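Local atomic coordinates of alpha-catenin-like protein hmp-1 (Caenorhabditis elegans, PDB entry 5XA5), a protein that binds beta-catenin, cadherin and actin filaments at cell junctions and is required for cell migration and shape changes during embryonic body enclosure and elongation. Residues A[209-223]-A[240-254]. Sequence-based numbering, arbitrary orientation.
Sequences ARSALRQTAPLLYTS and RDYTADEMHSALNAL
In the conformer described here, Ser-223 OG lies 3.5 Å from Arg-240 CA, while the flat guanidinium of Arg-240, carried off on an extended chain, has Asp-241 OD1 in its plane at the edge, a long salt bridge within helix 234-258. Another planar group is the carbonyl of Ala-212: Thr-216 N and, in one of two conformers, OG1 reach its oxygen from opposite faces, OG1 at 2.9 Å. With OG1 so engaged, CG2 stands anti to the backbone N and presses across the interface to 3.4 Å from Met-247 N.

Met-247 is a knob among Leu-213, Thr-216, Ala-217 and Leu-220. Its bent chain (chi2 85°) brings CE to 3.6 Å from Leu-213 CD1, and its side chain crosses that of Leu-220 at about a right angle, CG against CD2. Leu-213 returns the favour, sitting among Met-247, Ala-250, Leu-251 and Leu-254. An alanine in place of Met-247 would probably leave a gap between Leu-213, Ala-217 and Leu-220. Beyond, Ala-209 CB lies 3.6 Å from Leu-254 CD2.

At the other end Ser-223 OG and Thr-243 OG1 hydrogen-bond at 3.0 Å, though both residues have a second conformer. Segments 209-223 and 240-254 run antiparallel, 152° apart; helices 117-165, against Met-247, and 169-196, against Leu-213, complete a four-helix bundle in this N-terminal part, characteristic of the vinculin/alpha-catenin family. Chiefly apolar, with a hydroxyl pair at one end, the interface probably owes its hold mainly to close side-chain fit.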
loop_
_atom_site.group_PDB
_atom_site.type_symbol
_atom_site.label_atom_id
_atom_site.label_comp_id
_atom_site.label_asym_id
_atom_site.label_seq_id
_atom_site.Cartn_x
_atom_site.Cartn_y
_atom_site.Cartn_z
ATOM N N ALA A 209 0.918 5.494 19.311
ATOM C CA ALA A 209 0.333 6.744 18.826
ATOM C C ALA A 209 -1.184 6.614 18.681
ATOM O O ALA A 209 -1.920 7.550 19.023
ATOM C CB ALA A 209 0.987 7.162 17.493
ATOM N N ARG A 210 -1.656 5.467 18.174
ATOM C CA ARG A 210 -3.092 5.191 18.122
ATOM C C ARG A 210 -3.743 5.328 19.502
ATOM O O ARG A 210 -4.762 6.006 19.667
ATOM C CB ARG A 210 -3.359 3.783 17.548
ATOM C CG ARG A 210 -4.835 3.496 17.322
ATOM C CD ARG A 210 -5.170 2.009 17.471
ATOM N NE ARG A 210 -4.969 1.564 18.849
ATOM C CZ ARG A 210 -5.884 1.656 19.811
ATOM N NH1 ARG A 210 -7.077 2.175 19.552
ATOM N NH2 ARG A 210 -5.607 1.232 21.035
ATOM N N SER A 211 -3.139 4.695 20.496
ATOM C CA SER A 211 -3.668 4.749 21.848
ATOM C C SER A 211 -3.717 6.181 22.374
ATOM O O SER A 211 -4.701 6.582 23.011
ATOM C CB SER A 211 -2.828 3.872 22.768
ATOM O OG SER A 211 -2.867 2.531 22.325
ATOM N N ALA A 212 -2.658 6.939 22.104
ATOM C CA ALA A 212 -2.583 8.329 22.567
ATOM C C ALA A 212 -3.682 9.162 21.915
ATOM O O ALA A 212 -4.321 9.980 22.579
ATOM C CB ALA A 212 -1.217 8.917 22.269
ATOM N N LEU A 213 -3.899 8.975 20.614
ATOM C CA LEU A 213 -4.995 9.672 19.958
ATOM C C LEU A 213 -6.337 9.326 20.602
ATOM O O LEU A 213 -7.144 10.223 20.862
ATOM C CB LEU A 213 -5.034 9.350 18.455
ATOM C CG LEU A 213 -6.226 9.916 17.673
ATOM C CD1 LEU A 213 -6.259 11.441 17.747
ATOM C CD2 LEU A 213 -6.251 9.435 16.216
ATOM N N ARG A 214 -6.601 8.037 20.832
ATOM C CA ARG A 214 -7.884 7.636 21.399
ATOM C C ARG A 214 -8.126 8.207 22.794
ATOM O O ARG A 214 -9.261 8.526 23.157
ATOM C CB ARG A 214 -7.998 6.107 21.463
ATOM C CG ARG A 214 -8.018 5.423 20.121
ATOM C CD ARG A 214 -8.956 6.098 19.140
ATOM N NE ARG A 214 -10.344 6.165 19.601
ATOM C CZ ARG A 214 -11.278 5.253 19.334
ATOM N NH1 ARG A 214 -10.978 4.167 18.629
ATOM N NH2 ARG A 214 -12.513 5.420 19.787
ATOM N N GLN A 215 -7.067 8.326 23.585
ATOM C CA GLN A 215 -7.182 8.875 24.938
ATOM C C GLN A 215 -7.306 10.392 24.931
ATOM O O GLN A 215 -8.026 10.974 25.754
ATOM C CB GLN A 215 -5.970 8.464 25.770
ATOM C CG GLN A 215 -5.732 9.334 26.998
ATOM C CD GLN A 215 -4.287 9.317 27.457
ATOM O OE1 GLN A 215 -3.575 10.315 27.335
ATOM N NE2 GLN A 215 -3.844 8.180 27.986
ATOM N N THR A 216 -6.594 11.044 24.017
ATOM C CA THR A 216 -6.519 12.502 24.019
ATOM C C THR A 216 -7.758 13.167 23.423
ATOM O O THR A 216 -8.210 14.203 23.904
ATOM C CB THR A 216 -5.271 12.986 23.252
ATOM O OG1 THR A 216 -4.097 12.499 23.914
ATOM C CG2 THR A 216 -5.227 14.495 23.207
ATOM N N ALA A 217 -8.325 12.586 22.370
ATOM C CA ALA A 217 -9.422 13.299 21.719
ATOM C C ALA A 217 -10.643 13.582 22.638
ATOM O O ALA A 217 -11.181 14.697 22.607
ATOM C CB ALA A 217 -9.851 12.559 20.444
ATOM N N PRO A 218 -11.079 12.605 23.456
ATOM C CA PRO A 218 -12.210 12.886 24.346
ATOM C C PRO A 218 -11.881 13.980 25.351
ATOM O O PRO A 218 -12.768 14.749 25.732
ATOM C CB PRO A 218 -12.459 11.549 25.060
ATOM C CG PRO A 218 -11.850 10.534 24.181
ATOM C CD PRO A 218 -10.704 11.181 23.478
ATOM N N LEU A 219 -10.620 14.050 25.768
ATOM C CA LEU A 219 -10.212 15.098 26.704
ATOM C C LEU A 219 -10.168 16.461 26.018
ATOM O O LEU A 219 -10.422 17.491 26.646
ATOM C CB LEU A 219 -8.849 14.759 27.301
ATOM C CG LEU A 219 -8.846 13.542 28.228
ATOM C CD1 LEU A 219 -7.419 13.075 28.456
ATOM C CD2 LEU A 219 -9.485 13.872 29.555
ATOM N N LEU A 220 -9.802 16.465 24.744
ATOM C CA LEU A 220 -9.823 17.698 23.967
ATOM C C LEU A 220 -11.259 18.195 23.823
ATOM O O LEU A 220 -11.515 19.393 23.969
ATOM C CB LEU A 220 -9.178 17.486 22.595
ATOM C CG LEU A 220 -9.037 18.783 21.784
ATOM C CD1 LEU A 220 -8.191 19.831 22.493
ATOM C CD2 LEU A 220 -8.448 18.460 20.407
ATOM N N TYR A 221 -12.187 17.282 23.562
ATOM C CA TYR A 221 -13.605 17.637 23.491
ATOM C C TYR A 221 -14.050 18.329 24.771
ATOM O O TYR A 221 -14.621 19.404 24.722
ATOM C CB TYR A 221 -14.465 16.395 23.231
ATOM C CG TYR A 221 -15.948 16.592 23.444
ATOM C CD1 TYR A 221 -16.652 17.558 22.731
ATOM C CD2 TYR A 221 -16.651 15.797 24.343
ATOM C CE1 TYR A 221 -18.011 17.733 22.923
ATOM C CE2 TYR A 221 -18.007 15.964 24.541
ATOM C CZ TYR A 221 -18.682 16.946 23.827
ATOM O OH TYR A 221 -20.026 17.119 23.998
ATOM N N THR A 222 -13.799 17.721 25.927
ATOM C CA THR A 222 -14.399 18.280 27.119
ATOM C C THR A 222 -13.647 19.538 27.571
ATOM O O THR A 222 -14.261 20.449 28.099
ATOM C CB THR A 222 -14.485 17.248 28.262
ATOM O OG1 THR A 222 -13.218 16.638 28.477
ATOM C CG2 THR A 222 -15.476 16.157 27.892
ATOM N N SER A 223 -12.343 19.622 27.315
ATOM C CA SER A 223 -11.604 20.832 27.663
ATOM C C SER A 223 -12.035 22.006 26.786
ATOM O O SER A 223 -12.156 23.133 27.269
ATOM C CB SER A 223 -10.093 20.622 27.529
ATOM O OG SER A 223 -9.736 20.554 26.159
ATOM N N ARG A 240 -7.061 23.160 28.139
ATOM C CA ARG A 240 -7.371 23.029 26.723
ATOM C C ARG A 240 -6.095 23.115 25.885
ATOM O O ARG A 240 -5.934 22.344 24.936
ATOM C CB ARG A 240 -8.376 24.089 26.280
ATOM C CG ARG A 240 -7.823 25.105 25.303
ATOM C CD ARG A 240 -8.908 25.810 24.507
ATOM N NE ARG A 240 -8.351 26.913 23.727
ATOM C CZ ARG A 240 -9.068 27.676 22.915
ATOM N NH1 ARG A 240 -10.383 27.485 22.810
ATOM N NH2 ARG A 240 -8.474 28.650 22.242
ATOM N N ASP A 241 -5.187 24.028 26.241
ATOM C CA ASP A 241 -3.925 24.156 25.510
ATOM C C ASP A 241 -3.104 22.885 25.639
ATOM O O ASP A 241 -2.487 22.435 24.677
ATOM C CB ASP A 241 -3.098 25.344 25.999
ATOM C CG ASP A 241 -3.751 26.686 25.717
ATOM O OD1 ASP A 241 -4.627 26.750 24.837
ATOM O OD2 ASP A 241 -3.346 27.679 26.353
ATOM N N TYR A 242 -3.087 22.323 26.840
ATOM C CA TYR A 242 -2.280 21.145 27.117
ATOM C C TYR A 242 -2.786 19.940 26.356
ATOM O O TYR A 242 -1.999 19.200 25.750
ATOM C CB TYR A 242 -2.269 20.871 28.623
ATOM C CG TYR A 242 -1.536 19.618 29.020
ATOM C CD1 TYR A 242 -0.180 19.656 29.309
ATOM C CD2 TYR A 242 -2.199 18.402 29.125
ATOM C CE1 TYR A 242 0.501 18.517 29.677
ATOM C CE2 TYR A 242 -1.527 17.257 29.493
ATOM C CZ TYR A 242 -0.178 17.320 29.766
ATOM O OH TYR A 242 0.491 16.177 30.134
ATOM N N THR A 243 -4.099 19.730 26.365
ATOM C CA THR A 243 -4.687 18.604 25.660
ATOM C C THR A 243 -4.557 18.793 24.148
ATOM O O THR A 243 -4.375 17.837 23.409
ATOM C CB THR A 243 -6.166 18.396 26.071
ATOM O OG1 THR A 243 -6.948 19.548 25.727
ATOM C CG2 THR A 243 -6.245 18.176 27.572
ATOM N N ALA A 244 -4.633 20.037 23.690
ATOM C CA ALA A 244 -4.388 20.313 22.273
ATOM C C ALA A 244 -2.967 19.885 21.875
ATOM O O ALA A 244 -2.775 19.271 20.823
ATOM C CB ALA A 244 -4.595 21.777 21.965
ATOM N N ASP A 245 -1.978 20.218 22.708
ATOM C CA ASP A 245 -0.596 19.834 22.420
ATOM C C ASP A 245 -0.460 18.323 22.357
ATOM O O ASP A 245 0.236 17.787 21.483
ATOM C CB ASP A 245 0.372 20.397 23.474
ATOM C CG ASP A 245 0.562 21.894 23.353
ATOM O OD1 ASP A 245 0.192 22.451 22.297
ATOM O OD2 ASP A 245 1.099 22.508 24.306
ATOM N N GLU A 246 -1.133 17.634 23.279
ATOM C CA GLU A 246 -1.103 16.182 23.312
ATOM C C GLU A 246 -1.724 15.599 22.049
ATOM O O GLU A 246 -1.232 14.620 21.514
ATOM C CB GLU A 246 -1.845 15.647 24.534
ATOM C CG GLU A 246 -1.080 15.766 25.837
ATOM C CD GLU A 246 -1.831 15.140 26.993
ATOM O OE1 GLU A 246 -3.064 15.325 27.064
ATOM O OE2 GLU A 246 -1.193 14.461 27.824
ATOM N N MET A 247 -2.811 16.216 21.595
ATOM C CA MET A 247 -3.500 15.796 20.378
ATOM C C MET A 247 -2.582 15.926 19.173
ATOM O O MET A 247 -2.439 14.999 18.362
ATOM C CB MET A 247 -4.763 16.640 20.181
ATOM C CG MET A 247 -5.581 16.279 18.969
ATOM S SD MET A 247 -6.690 14.923 19.377
ATOM C CE MET A 247 -7.609 14.785 17.833
ATOM N N HIS A 248 -1.958 17.092 19.064
ATOM C CA HIS A 248 -1.076 17.357 17.939
ATOM C C HIS A 248 0.104 16.396 17.921
ATOM O O HIS A 248 0.472 15.889 16.852
ATOM C CB HIS A 248 -0.602 18.806 17.971
ATOM C CG HIS A 248 -1.688 19.791 17.680
ATOM N ND1 HIS A 248 -1.778 21.009 18.320
ATOM C CD2 HIS A 248 -2.735 19.738 16.823
ATOM C CE1 HIS A 248 -2.834 21.663 17.869
ATOM N NE2 HIS A 248 -3.430 20.914 16.957
ATOM N N SER A 249 0.671 16.107 19.088
ATOM C CA SER A 249 1.770 15.155 19.175
ATOM C C SER A 249 1.377 13.754 18.722
ATOM O O SER A 249 2.135 13.094 18.028
ATOM C CB SER A 249 2.309 15.107 20.601
ATOM O OG SER A 249 2.920 16.340 20.922
ATOM N N ALA A 250 0.189 13.298 19.110
ATOM C CA ALA A 250 -0.257 11.968 18.700
ATOM C C ALA A 250 -0.433 11.877 17.187
ATOM O O ALA A 250 -0.064 10.878 16.562
ATOM C CB ALA A 250 -1.560 11.597 19.391
ATOM N N LEU A 251 -1.033 12.911 16.604
ATOM C CA LEU A 251 -1.279 12.905 15.159
ATOM C C LEU A 251 0.047 12.957 14.415
ATOM O O LEU A 251 0.240 12.212 13.454
ATOM C CB LEU A 251 -2.166 14.077 14.752
ATOM C CG LEU A 251 -3.588 13.984 15.316
ATOM C CD1 LEU A 251 -4.273 15.334 15.218
ATOM C CD2 LEU A 251 -4.397 12.919 14.604
ATOM N N ASN A 252 0.957 13.821 14.865
ATOM C CA ASN A 252 2.292 13.867 14.271
ATOM C C ASN A 252 3.018 12.536 14.414
ATOM O O ASN A 252 3.757 12.126 13.519
ATOM C CB ASN A 252 3.132 14.979 14.897
ATOM C CG ASN A 252 2.590 16.342 14.580
ATOM O OD1 ASN A 252 1.732 16.490 13.714
ATOM N ND2 ASN A 252 3.085 17.355 15.279
ATOM N N ALA A 253 2.819 11.874 15.549
ATOM C CA ALA A 253 3.438 10.566 15.767
ATOM C C ALA A 253 2.916 9.512 14.786
ATOM O O ALA A 253 3.705 8.731 14.230
ATOM C CB ALA A 253 3.222 10.123 17.210
ATOM N N LEU A 254 1.602 9.484 14.561
ATOM C CA LEU A 254 1.031 8.569 13.576
ATOM C C LEU A 254 1.642 8.811 12.209
ATOM O O LEU A 254 2.060 7.877 11.528
ATOM C CB LEU A 254 -0.492 8.720 13.485
ATOM C CG LEU A 254 -1.343 8.188 14.642
ATOM C CD1 LEU A 254 -2.792 8.658 14.522
ATOM C CD2 LEU A 254 -1.313 6.688 14.712
#